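Long-range contacts in YCAC GENE product (Escherichia coli, PDB 1YAC), which is an octameric hydrolase of the isochorismatase family whose physiological substrate is unknown, built on a three-layer alpha-beta-alpha sandwich: residues P4-D9 / D132-T137; N11-L16 / K105-I110; A22-L27 / G63-L68; V28-P33 / S140-E145. One frame throughout, in Å; residues are numbered along the deposited sequence.

Contact 1: residues P4-D9 / D132-T137; sequences PYVRLD and DVFVVT
V6 and L8, in the N-terminal run ahead of strand 13-18, lie against F134 on strand 132-136 of the parallel sheet, joining the start of the chain to the central layer of the sandwich. L8 delivers the main contact: its CD2 sits over one face of the F134 ring, 3.4 Å from the ring centroid and only 6° off the normal, a nearly centred CH-pi contact. With L8 CG anti to the carbonyl carbon (chi1 -72°), its branched end is carried onto the ring. The ring edge has a polar neighbour, V6 O, 3.4 Å from F134 CE2 and near the ring plane; its hydrogen bond comes from Q161 NE2. V6, centre of an inverse gamma turn closed by a weak bond from R7 N to Y5 O, sets CG1 3.8 Å from D132 OD2. Were F134 an alanine, L8 CD2 would probably lose the face it rests on and a gap would open between the N-terminal run and the strand. R154 of the second subunit packs on F134. L8 and F134 fill the space between sheet and helix 165-173, whose V168 and L172 meet L8: the helix-on-sheet layering of an alpha-beta-alpha sandwich, with the N-terminal run inserted.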
loop_
_atom_site.group_PDB
_atom_site.type_symbol
_atom_site.label_atom_id
_atom_site.label_comp_id
_atom_site.label_asym_id
_atom_site.label_seq_id
_atom_site.Cartn_x
_atom_site.Cartn_y
_atom_site.Cartn_z
ATOM N N PRO A 4 -33.133 8.983 13.401
ATOM C CA PRO A 4 -33.496 9.999 12.418
ATOM C C PRO A 4 -32.286 10.282 11.547
ATOM O O PRO A 4 -31.145 10.164 12.001
ATOM C CB PRO A 4 -33.789 11.228 13.283
ATOM C CG PRO A 4 -34.134 10.659 14.613
ATOM C CD PRO A 4 -33.149 9.541 14.761
ATOM N N TYR A 5 -32.543 10.644 10.298
ATOM C CA TYR A 5 -31.478 11.003 9.367
ATOM C C TYR A 5 -31.304 12.516 9.587
ATOM O O TYR A 5 -32.155 13.308 9.169
ATOM C CB TYR A 5 -31.945 10.689 7.942
ATOM C CG TYR A 5 -31.072 11.150 6.786
ATOM C CD1 TYR A 5 -29.738 11.548 6.966
ATOM C CD2 TYR A 5 -31.592 11.160 5.499
ATOM C CE1 TYR A 5 -28.950 11.938 5.866
ATOM C CE2 TYR A 5 -30.832 11.547 4.408
ATOM C CZ TYR A 5 -29.518 11.933 4.588
ATOM O OH TYR A 5 -28.795 12.314 3.473
ATOM N N VAL A 6 -30.260 12.894 10.323
ATOM C CA VAL A 6 -29.970 14.302 10.618
ATOM C C VAL A 6 -29.099 14.802 9.459
ATOM O O VAL A 6 -27.865 14.701 9.484
ATOM C CB VAL A 6 -29.235 14.448 11.991
ATOM C CG1 VAL A 6 -28.940 15.923 12.315
ATOM C CG2 VAL A 6 -30.073 13.821 13.091
ATOM N N ARG A 7 -29.766 15.280 8.412
ATOM C CA ARG A 7 -29.085 15.755 7.216
ATOM C C ARG A 7 -28.877 17.257 7.133
ATOM O O ARG A 7 -29.671 18.041 7.662
ATOM C CB ARG A 7 -29.797 15.248 5.966
ATOM C CG ARG A 7 -31.258 15.631 5.821
ATOM C CD ARG A 7 -31.703 15.264 4.403
ATOM N NE ARG A 7 -33.143 15.367 4.179
ATOM C CZ ARG A 7 -33.732 15.095 3.017
ATOM N NH1 ARG A 7 -33.013 14.700 1.973
ATOM N NH2 ARG A 7 -35.043 15.227 2.891
ATOM N N LEU A 8 -27.787 17.644 6.475
ATOM C CA LEU A 8 -27.432 19.044 6.296
ATOM C C LEU A 8 -28.554 19.814 5.633
ATOM O O LEU A 8 -29.182 19.343 4.685
ATOM C CB LEU A 8 -26.155 19.174 5.474
ATOM C CG LEU A 8 -24.874 18.764 6.201
ATOM C CD1 LEU A 8 -23.701 18.709 5.195
ATOM C CD2 LEU A 8 -24.582 19.748 7.337
ATOM N N ASP A 9 -28.791 20.999 6.176
ATOM C CA ASP A 9 -29.835 21.904 5.736
ATOM C C ASP A 9 -29.108 23.205 5.418
ATOM O O ASP A 9 -28.577 23.858 6.312
ATOM C CB ASP A 9 -30.818 22.078 6.894
ATOM C CG ASP A 9 -31.976 23.005 6.571
ATOM O OD1 ASP A 9 -31.917 23.786 5.589
ATOM O OD2 ASP A 9 -32.956 22.962 7.347
ATOM N N ASP A 132 -25.174 19.983 16.081
ATOM C CA ASP A 132 -25.091 18.807 15.226
ATOM C C ASP A 132 -23.818 19.060 14.434
ATOM O O ASP A 132 -23.735 20.026 13.685
ATOM C CB ASP A 132 -26.308 18.715 14.315
ATOM C CG ASP A 132 -27.541 18.314 15.079
ATOM O OD1 ASP A 132 -27.395 17.497 16.015
ATOM O OD2 ASP A 132 -28.633 18.837 14.782
ATOM N N VAL A 133 -22.829 18.199 14.620
ATOM C CA VAL A 133 -21.532 18.374 13.979
ATOM C C VAL A 133 -21.280 17.422 12.824
ATOM O O VAL A 133 -21.501 16.218 12.933
ATOM C CB VAL A 133 -20.398 18.234 15.035
ATOM C CG1 VAL A 133 -19.020 18.359 14.397
ATOM C CG2 VAL A 133 -20.571 19.289 16.133
ATOM N N PHE A 134 -20.778 17.987 11.731
ATOM C CA PHE A 134 -20.458 17.253 10.514
ATOM C C PHE A 134 -18.981 17.563 10.212
ATOM O O PHE A 134 -18.618 18.717 9.963
ATOM C CB PHE A 134 -21.346 17.752 9.365
ATOM C CG PHE A 134 -22.824 17.556 9.601
ATOM C CD1 PHE A 134 -23.526 18.398 10.458
ATOM C CD2 PHE A 134 -23.514 16.548 8.940
ATOM C CE1 PHE A 134 -24.907 18.241 10.652
ATOM C CE2 PHE A 134 -24.885 16.377 9.117
ATOM C CZ PHE A 134 -25.586 17.228 9.979
ATOM N N VAL A 135 -18.133 16.544 10.272
ATOM C CA VAL A 135 -16.702 16.709 10.022
ATOM C C VAL A 135 -16.374 16.396 8.566
ATOM O O VAL A 135 -16.805 15.362 8.048
ATOM C CB VAL A 135 -15.892 15.760 10.943
ATOM C CG1 VAL A 135 -14.406 15.807 10.609
ATOM C CG2 VAL A 135 -16.137 16.136 12.402
ATOM N N VAL A 136 -15.674 17.302 7.884
ATOM C CA VAL A 136 -15.293 17.060 6.492
ATOM C C VAL A 136 -13.913 16.398 6.568
ATOM O O VAL A 136 -12.878 17.068 6.602
ATOM C CB VAL A 136 -15.243 18.361 5.671
ATOM C CG1 VAL A 136 -15.215 18.034 4.201
ATOM C CG2 VAL A 136 -16.455 19.228 5.971
ATOM N N THR A 137 -13.914 15.071 6.547
ATOM C CA THR A 137 -12.694 14.287 6.706
ATOM C C THR A 137 -11.679 14.391 5.581
ATOM O O THR A 137 -10.502 14.078 5.783
ATOM C CB THR A 137 -13.018 12.802 6.962
ATOM O OG1 THR A 137 -13.712 12.267 5.835
ATOM C CG2 THR A 137 -13.890 12.650 8.203
#

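Contact 2: residues N11-L16 / K105-I110; sequences NDAAVL and KKQLII
A13 to L16 pair with Q107 to I110 as neighbouring parallel strands, with short-segment axes 4.6 Å apart at closest approach and 27° between their directions. The hydrogen bonds alternate in the parallel manner: Q107 N gives to D12 O, A14 N to Q107 O, I109 N to A14 O at 2.8 Å, and L16 N to I109 O. CA-H...O contacts such as A13 CA to Q107 O at 3.3 Å lie between these bonds.

Side chains meet on both faces. I109 CD1 is 4.1 Å from both A13 CB and V15 CG2, bridging two residues of the facing strand. On the other face L16 and I110 run alongside one another, with L16 CD1 4.0 Å from I110 CG1; L108 reaches A14 there with its CD2.

The entrance to the strands is held by polar groups. D12 CG is turned anti to its own N (chi1 -154°), which brings OD1 3.0 Å from K106 N; the N-H points almost straight at the oxygen but meets it from above the carboxylate plane. K105, bent at chi2, lays its methylene chain over the A13 backbone and puts NZ 2.9 Å from N11 O, above that carbonyl plane. Q107 turns its amide to D9 N and R7 O, and K106 NZ reaches G130 O.

Outward, strand 13-18 lies between 54-59, which borders V15 and L16, and 107-112; strand 132-136 borders 107-112 on its far edge, and helix 94-102 covers L16 and L108 through V100.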
loop_
_atom_site.group_PDB
_atom_site.type_symbol
_atom_site.label_atom_id
_atom_site.label_comp_id
_atom_site.label_asym_id
_atom_site.label_seq_id
_atom_site.Cartn_x
_atom_site.Cartn_y
_atom_site.Cartn_z
ATOM N N ASN A 11 -29.976 26.033 5.155
ATOM C CA ASN A 11 -30.456 27.169 5.903
ATOM C C ASN A 11 -30.183 27.067 7.397
ATOM O O ASN A 11 -30.451 27.991 8.135
ATOM C CB ASN A 11 -31.965 27.322 5.678
ATOM C CG ASN A 11 -32.394 27.711 4.267
ATOM O OD1 ASN A 11 -32.295 26.982 3.320
ATOM N ND2 ASN A 11 -32.841 28.931 4.133
ATOM N N ASP A 12 -29.626 25.942 7.807
ATOM C CA ASP A 12 -29.329 25.760 9.221
ATOM C C ASP A 12 -27.906 25.260 9.476
ATOM O O ASP A 12 -27.631 24.622 10.501
ATOM C CB ASP A 12 -30.339 24.787 9.875
ATOM C CG ASP A 12 -30.509 25.020 11.359
ATOM O OD1 ASP A 12 -30.024 26.036 11.910
ATOM O OD2 ASP A 12 -31.146 24.173 11.986
ATOM N N ALA A 13 -26.978 25.651 8.608
ATOM C CA ALA A 13 -25.589 25.206 8.727
ATOM C C ALA A 13 -24.549 26.305 8.580
ATOM O O ALA A 13 -24.697 27.203 7.743
ATOM C CB ALA A 13 -25.304 24.105 7.687
ATOM N N ALA A 14 -23.511 26.234 9.407
ATOM C CA ALA A 14 -22.405 27.183 9.340
ATOM C C ALA A 14 -21.142 26.354 9.084
ATOM O O ALA A 14 -21.077 25.160 9.419
ATOM C CB ALA A 14 -22.266 27.967 10.635
ATOM N N VAL A 15 -20.151 26.979 8.469
ATOM C CA VAL A 15 -18.904 26.293 8.163
ATOM C C VAL A 15 -17.777 26.865 9.010
ATOM O O VAL A 15 -17.630 28.088 9.086
ATOM C CB VAL A 15 -18.557 26.442 6.661
ATOM C CG1 VAL A 15 -17.194 25.796 6.344
ATOM C CG2 VAL A 15 -19.640 25.802 5.818
ATOM N N LEU A 16 -17.025 25.994 9.686
ATOM C CA LEU A 16 -15.893 26.431 10.510
ATOM C C LEU A 16 -14.617 25.911 9.865
ATOM O O LEU A 16 -14.432 24.695 9.750
ATOM C CB LEU A 16 -15.978 25.877 11.944
ATOM C CG LEU A 16 -17.286 25.914 12.745
ATOM C CD1 LEU A 16 -17.007 25.533 14.199
ATOM C CD2 LEU A 16 -17.958 27.262 12.658
ATOM N N LYS A 105 -26.908 29.059 13.574
ATOM C CA LYS A 105 -27.042 27.750 12.931
ATOM C C LYS A 105 -26.835 26.584 13.889
ATOM O O LYS A 105 -25.905 26.588 14.689
ATOM C CB LYS A 105 -26.068 27.624 11.750
ATOM C CG LYS A 105 -26.178 28.757 10.738
ATOM C CD LYS A 105 -27.603 28.979 10.288
ATOM C CE LYS A 105 -27.692 30.148 9.336
ATOM N NZ LYS A 105 -29.101 30.407 8.922
ATOM N N LYS A 106 -27.712 25.587 13.783
ATOM C CA LYS A 106 -27.662 24.387 14.612
ATOM C C LYS A 106 -26.592 23.385 14.130
ATOM O O LYS A 106 -26.017 22.637 14.935
ATOM C CB LYS A 106 -29.040 23.726 14.587
ATOM C CG LYS A 106 -29.158 22.367 15.263
ATOM C CD LYS A 106 -28.954 22.467 16.730
ATOM C CE LYS A 106 -29.481 21.248 17.446
ATOM N NZ LYS A 106 -29.514 21.540 18.911
ATOM N N GLN A 107 -26.361 23.347 12.818
ATOM C CA GLN A 107 -25.404 22.410 12.238
ATOM C C GLN A 107 -24.082 23.093 11.957
ATOM O O GLN A 107 -24.054 24.199 11.420
ATOM C CB GLN A 107 -25.971 21.837 10.945
ATOM C CG GLN A 107 -27.341 21.187 11.115
ATOM C CD GLN A 107 -27.930 20.743 9.800
ATOM O OE1 GLN A 107 -27.591 21.268 8.732
ATOM N NE2 GLN A 107 -28.829 19.780 9.862
ATOM N N LEU A 108 -22.989 22.419 12.292
ATOM C CA LEU A 108 -21.659 22.968 12.061
ATOM C C LEU A 108 -20.877 22.006 11.193
ATOM O O LEU A 108 -20.750 20.824 11.530
ATOM C CB LEU A 108 -20.903 23.155 13.377
ATOM C CG LEU A 108 -21.591 23.984 14.457
ATOM C CD1 LEU A 108 -20.667 24.115 15.687
ATOM C CD2 LEU A 108 -21.941 25.354 13.883
ATOM N N ILE A 109 -20.374 22.518 10.077
ATOM C CA ILE A 109 -19.562 21.743 9.136
ATOM C C ILE A 109 -18.142 22.174 9.483
ATOM O O ILE A 109 -17.778 23.345 9.299
ATOM C CB ILE A 109 -19.910 22.129 7.686
ATOM C CG1 ILE A 109 -21.366 21.768 7.394
ATOM C CG2 ILE A 109 -18.959 21.441 6.707
ATOM C CD1 ILE A 109 -21.909 22.392 6.131
ATOM N N ILE A 110 -17.337 21.242 9.985
ATOM C CA ILE A 110 -15.990 21.586 10.423
ATOM C C ILE A 110 -14.869 20.876 9.672
ATOM O O ILE A 110 -14.961 19.681 9.392
ATOM C CB ILE A 110 -15.829 21.259 11.925
ATOM C CG1 ILE A 110 -17.020 21.800 12.719
ATOM C CG2 ILE A 110 -14.537 21.876 12.465
ATOM C CD1 ILE A 110 -16.971 21.478 14.228
#

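Contact 3: residues A22-L27 / G63-L68; sequences AGLLSL and GPNGPL
G23 and N65 come together where the backbones are closest, with CA atoms 4.6 Å apart. N65 O lies beside N-H groups of the helically coiled run 22-27: it accepts a bond from L24 N at 3.2 Å and a weak, strongly bent one from G23 N. A22 N points almost straight at P67 O, 2.9 Å away. This side is tight because G23 carries no side chain: its CA lies 3.6 Å from P64 O, where a beta carbon would collide. G66 is likewise glycine at backbone angles that other residues tolerate poorly. L24 belongs to the same tight part, crossing the amide of N65 obliquely with CD2 3.5 Å from N65 OD1; the amide itself is fixed by S59 O on ND2 and, on OD1, by the hydroxyl of Y194 of the third subunit.

The two loops follow strands 13-18 and 54-59, neighbours in the parallel sheet, so the contact ties together turns beyond the C-terminal ends of adjacent strands. Within the first loop, G23 O takes bonds from both N and OG of S26.

The prolines make the looser part. A22 CB lies 3.8 Å from P67 O and 4.2 Å from P67 CD. Both prolines are partly exposed; P64 packs on M198 of the third subunit and P67 on T199 of the fourth.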
loop_
_atom_site.group_PDB
_atom_site.type_symbol
_atom_site.label_atom_id
_atom_site.label_comp_id
_atom_site.label_asym_id
_atom_site.label_seq_id
_atom_site.Cartn_x
_atom_site.Cartn_y
_atom_site.Cartn_z
ATOM N N ALA A 22 -0.459 28.067 6.134
ATOM C CA ALA A 22 0.658 27.712 5.265
ATOM C C ALA A 22 1.701 26.805 5.900
ATOM O O ALA A 22 2.115 25.818 5.289
ATOM C CB ALA A 22 1.306 28.961 4.703
ATOM N N GLY A 23 2.124 27.135 7.116
ATOM C CA GLY A 23 3.107 26.323 7.806
ATOM C C GLY A 23 2.509 24.987 8.208
ATOM O O GLY A 23 3.059 23.929 7.901
ATOM N N LEU A 24 1.333 25.031 8.834
ATOM C CA LEU A 24 0.660 23.812 9.292
ATOM C C LEU A 24 0.343 22.804 8.180
ATOM O O LEU A 24 0.309 21.590 8.421
ATOM C CB LEU A 24 -0.601 24.160 10.100
ATOM C CG LEU A 24 -0.351 24.891 11.428
ATOM C CD1 LEU A 24 -1.694 25.276 12.086
ATOM C CD2 LEU A 24 0.465 24.004 12.368
ATOM N N LEU A 25 0.103 23.287 6.969
ATOM C CA LEU A 25 -0.184 22.371 5.868
ATOM C C LEU A 25 1.006 21.459 5.558
ATOM O O LEU A 25 0.819 20.388 4.991
ATOM C CB LEU A 25 -0.627 23.117 4.602
ATOM C CG LEU A 25 -2.011 23.777 4.650
ATOM C CD1 LEU A 25 -2.381 24.347 3.296
ATOM C CD2 LEU A 25 -3.041 22.780 5.060
ATOM N N SER A 26 2.221 21.864 5.934
ATOM C CA SER A 26 3.391 21.004 5.678
ATOM C C SER A 26 3.367 19.759 6.584
ATOM O O SER A 26 4.014 18.758 6.289
ATOM C CB SER A 26 4.723 21.765 5.832
ATOM O OG SER A 26 5.013 22.084 7.176
ATOM N N LEU A 27 2.629 19.842 7.690
ATOM C CA LEU A 27 2.494 18.722 8.621
ATOM C C LEU A 27 1.499 17.666 8.103
ATOM O O LEU A 27 1.494 16.516 8.559
ATOM C CB LEU A 27 2.030 19.217 9.998
ATOM C CG LEU A 27 2.940 20.207 10.727
ATOM C CD1 LEU A 27 2.338 20.527 12.088
ATOM C CD2 LEU A 27 4.325 19.640 10.901
ATOM N N GLY A 63 4.057 33.131 13.544
ATOM C CA GLY A 63 5.086 32.242 14.029
ATOM C C GLY A 63 5.243 31.165 12.984
ATOM O O GLY A 63 4.802 31.336 11.839
ATOM N N PRO A 64 5.824 30.020 13.354
ATOM C CA PRO A 64 6.030 28.908 12.424
ATOM C C PRO A 64 4.740 28.421 11.753
ATOM O O PRO A 64 4.767 27.966 10.607
ATOM C CB PRO A 64 6.617 27.822 13.325
ATOM C CG PRO A 64 7.312 28.599 14.385
ATOM C CD PRO A 64 6.337 29.693 14.691
ATOM N N ASN A 65 3.618 28.514 12.467
ATOM C CA ASN A 65 2.324 28.061 11.954
ATOM C C ASN A 65 1.974 28.734 10.632
ATOM O O ASN A 65 1.390 28.110 9.725
ATOM C CB ASN A 65 1.223 28.262 13.003
ATOM C CG ASN A 65 1.303 27.239 14.138
ATOM O OD1 ASN A 65 2.233 26.421 14.198
ATOM N ND2 ASN A 65 0.329 27.272 15.037
ATOM N N GLY A 66 2.362 29.998 10.512
ATOM C CA GLY A 66 2.132 30.722 9.278
ATOM C C GLY A 66 0.745 31.293 9.107
ATOM O O GLY A 66 -0.163 30.992 9.886
ATOM N N PRO A 67 0.554 32.113 8.063
ATOM C CA PRO A 67 -0.721 32.753 7.760
ATOM C C PRO A 67 -1.729 31.791 7.172
ATOM O O PRO A 67 -1.369 30.722 6.679
ATOM C CB PRO A 67 -0.324 33.807 6.729
ATOM C CG PRO A 67 0.763 33.122 5.966
ATOM C CD PRO A 67 1.579 32.478 7.065
ATOM N N LEU A 68 -2.995 32.182 7.220
ATOM C CA LEU A 68 -4.065 31.386 6.642
ATOM C C LEU A 68 -3.781 31.362 5.138
ATOM O O LEU A 68 -3.314 32.360 4.580
ATOM C CB LEU A 68 -5.412 32.077 6.896
ATOM C CG LEU A 68 -6.653 31.330 6.392
ATOM C CD1 LEU A 68 -6.876 30.064 7.220
ATOM C CD2 LEU A 68 -7.863 32.252 6.468
#

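Contact 4: residues V28-P33 / S140-E145; sequences VRDIEP and SGTFNE
D30 and T142 hold each other by hydrogen bonds in both directions. T142 N gives to D30 OD1 at 2.9 Å, a nearly straight bond that reaches the oxygen from above the carboxylate plane. T142 O accepts in return from R29 N at 2.9 Å and D30 N at 3.1 Å, the donors coming from opposite faces of its plane; V28 CA adds a CA-H...O contact. D30 CG sits between its backbone N and carbonyl carbon (chi1 74°), which brings OD1 to T142 N.

Charge and water complete the grip on the carboxylate. D30 OD2 is salt-bridged to R148 and receives a 2.6 Å bond from a water that also donates to S140 O. An alanine in place of D30 is likely to leave T142 N without its acceptor and R148 without its salt bridge to this carboxylate.

Both loops extend past the C-terminal ends of parallel strands, 13-18 and 132-136, and each leads into a helix: N144 is the N-cap of helix 145-158, and E32 that of helix 33-49.

Van der Waals contacts fill the rest. V28 CG1 lies 3.7 Å from G141 CA, where any side chain would strike the valine. Methyls meet oxygens where T142 CG2 lies 3.5 Å from D30 OD2 and I31 CD1 reaches S140 O; F36 gives V28 and I31 apolar backing. R29 NE forms a salt bridge with D193 of the third subunit, and F143 meets its F166 edge-to-face.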
loop_
_atom_site.group_PDB
_atom_site.type_symbol
_atom_site.label_atom_id
_atom_site.label_comp_id
_atom_site.label_asym_id
_atom_site.label_seq_id
_atom_site.Cartn_x
_atom_site.Cartn_y
_atom_site.Cartn_z
ATOM N N VAL A 28 0.644 18.071 7.171
ATOM C CA VAL A 28 -0.352 17.177 6.605
ATOM C C VAL A 28 0.300 16.177 5.651
ATOM O O VAL A 28 0.799 16.544 4.589
ATOM C CB VAL A 28 -1.468 17.967 5.870
ATOM C CG1 VAL A 28 -2.479 17.009 5.228
ATOM C CG2 VAL A 28 -2.162 18.919 6.841
ATOM N N ARG A 29 0.318 14.911 6.058
ATOM C CA ARG A 29 0.905 13.863 5.227
ATOM C C ARG A 29 -0.025 12.672 5.076
ATOM O O ARG A 29 0.339 11.694 4.398
ATOM C CB ARG A 29 2.254 13.402 5.796
ATOM C CG ARG A 29 3.354 14.461 5.744
ATOM C CD ARG A 29 4.661 13.957 6.355
ATOM N NE ARG A 29 5.729 14.946 6.216
ATOM C CZ ARG A 29 6.497 15.090 5.132
ATOM N NH1 ARG A 29 6.331 14.296 4.066
ATOM N NH2 ARG A 29 7.416 16.059 5.101
ATOM N N ASP A 30 -1.217 12.730 5.685
ATOM C CA ASP A 30 -2.136 11.597 5.554
ATOM C C ASP A 30 -2.944 11.699 4.251
ATOM O O ASP A 30 -3.523 10.721 3.783
ATOM C CB ASP A 30 -3.038 11.424 6.794
ATOM C CG ASP A 30 -4.129 12.463 6.874
ATOM O OD1 ASP A 30 -3.820 13.639 6.624
ATOM O OD2 ASP A 30 -5.306 12.105 7.162
ATOM N N ILE A 31 -2.989 12.891 3.671
ATOM C CA ILE A 31 -3.676 13.107 2.403
ATOM C C ILE A 31 -2.645 13.861 1.555
ATOM O O ILE A 31 -2.136 14.892 2.001
ATOM C CB ILE A 31 -4.945 13.989 2.564
ATOM C CG1 ILE A 31 -5.978 13.284 3.452
ATOM C CG2 ILE A 31 -5.559 14.273 1.185
ATOM C CD1 ILE A 31 -7.220 14.120 3.709
ATOM N N GLU A 32 -2.332 13.347 0.359
ATOM C CA GLU A 32 -1.330 13.973 -0.505
ATOM C C GLU A 32 -1.743 15.404 -0.835
ATOM O O GLU A 32 -2.928 15.696 -0.988
ATOM C CB GLU A 32 -1.010 13.107 -1.736
ATOM C CG GLU A 32 -2.046 13.062 -2.814
ATOM C CD GLU A 32 -1.867 14.136 -3.893
ATOM O OE1 GLU A 32 -0.772 14.775 -4.017
ATOM O OE2 GLU A 32 -2.849 14.324 -4.634
ATOM N N PRO A 33 -0.759 16.305 -0.986
ATOM C CA PRO A 33 -0.998 17.724 -1.268
ATOM C C PRO A 33 -1.870 18.172 -2.426
ATOM O O PRO A 33 -2.619 19.140 -2.270
ATOM C CB PRO A 33 0.420 18.313 -1.314
ATOM C CG PRO A 33 1.250 17.160 -1.800
ATOM C CD PRO A 33 0.689 15.997 -1.038
ATOM N N SER A 140 -9.682 17.896 6.023
ATOM C CA SER A 140 -8.991 18.003 7.309
ATOM C C SER A 140 -7.746 17.143 7.147
ATOM O O SER A 140 -7.814 16.086 6.527
ATOM C CB SER A 140 -9.864 17.456 8.437
ATOM O OG SER A 140 -11.058 18.223 8.555
ATOM N N GLY A 141 -6.607 17.603 7.656
ATOM C CA GLY A 141 -5.383 16.839 7.469
ATOM C C GLY A 141 -4.568 16.626 8.721
ATOM O O GLY A 141 -4.659 17.405 9.681
ATOM N N THR A 142 -3.753 15.579 8.721
ATOM C CA THR A 142 -2.941 15.281 9.884
ATOM C C THR A 142 -1.670 14.540 9.489
ATOM O O THR A 142 -1.387 14.368 8.292
ATOM C CB THR A 142 -3.767 14.492 10.942
ATOM O OG1 THR A 142 -2.960 14.225 12.097
ATOM C CG2 THR A 142 -4.307 13.187 10.347
ATOM N N PHE A 143 -0.909 14.115 10.496
ATOM C CA PHE A 143 0.365 13.430 10.295
ATOM C C PHE A 143 0.320 12.134 9.479
ATOM O O PHE A 143 1.068 11.980 8.516
ATOM C CB PHE A 143 1.026 13.131 11.655
ATOM C CG PHE A 143 1.176 14.338 12.538
ATOM C CD1 PHE A 143 2.262 15.208 12.386
ATOM C CD2 PHE A 143 0.213 14.631 13.507
ATOM C CE1 PHE A 143 2.382 16.353 13.178
ATOM C CE2 PHE A 143 0.319 15.776 14.306
ATOM C CZ PHE A 143 1.403 16.637 14.142
ATOM N N ASN A 144 -0.589 11.228 9.831
ATOM C CA ASN A 144 -0.651 9.936 9.171
ATOM C C ASN A 144 -2.007 9.281 9.414
ATOM O O ASN A 144 -2.868 9.869 10.064
ATOM C CB ASN A 144 0.498 9.037 9.685
ATOM C CG ASN A 144 0.518 8.917 11.207
ATOM O OD1 ASN A 144 -0.415 8.385 11.798
ATOM N ND2 ASN A 144 1.581 9.435 11.847
ATOM N N GLU A 145 -2.190 8.071 8.879
ATOM C CA GLU A 145 -3.454 7.352 9.009
ATOM C C GLU A 145 -3.824 6.975 10.429
ATOM O O GLU A 145 -5.013 6.910 10.760
ATOM C CB GLU A 145 -3.513 6.148 8.058
ATOM C CG GLU A 145 -3.632 6.593 6.593
ATOM C CD GLU A 145 -3.745 5.438 5.596
ATOM O OE1 GLU A 145 -4.008 4.288 6.016
ATOM O OE2 GLU A 145 -3.574 5.682 4.379
HETATM O O HOH W 1 2.028 9.819 6.580
HETATM O O HOH W 2 -6.979 13.832 8.113
#

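Overall arrangement
Contacts 1 and 2 share the parallel sheet, their centres 9 Å apart: strand 132-136 runs beside strand 107-112, with F134 O 2.8 Å from I110 N, and D9 N meets Q107 OE1 at the same distance. Contact 3 stays clear of both, its nearest atoms about 11 Å from contact 1 and about 9 Å from contact 2. Contact 4 touches all three: I31 CD1 is 3.9 Å from T137 O, S140 OG 4.2 Å from I110 O, and F143 CD1 4.1 Å from L27 O. In isochorismatase-like folds the active site lies at the C-terminal ends of the parallel strands, so contacts 3 and 4, in loops beyond those ends, are probably nearer to it than contact 1.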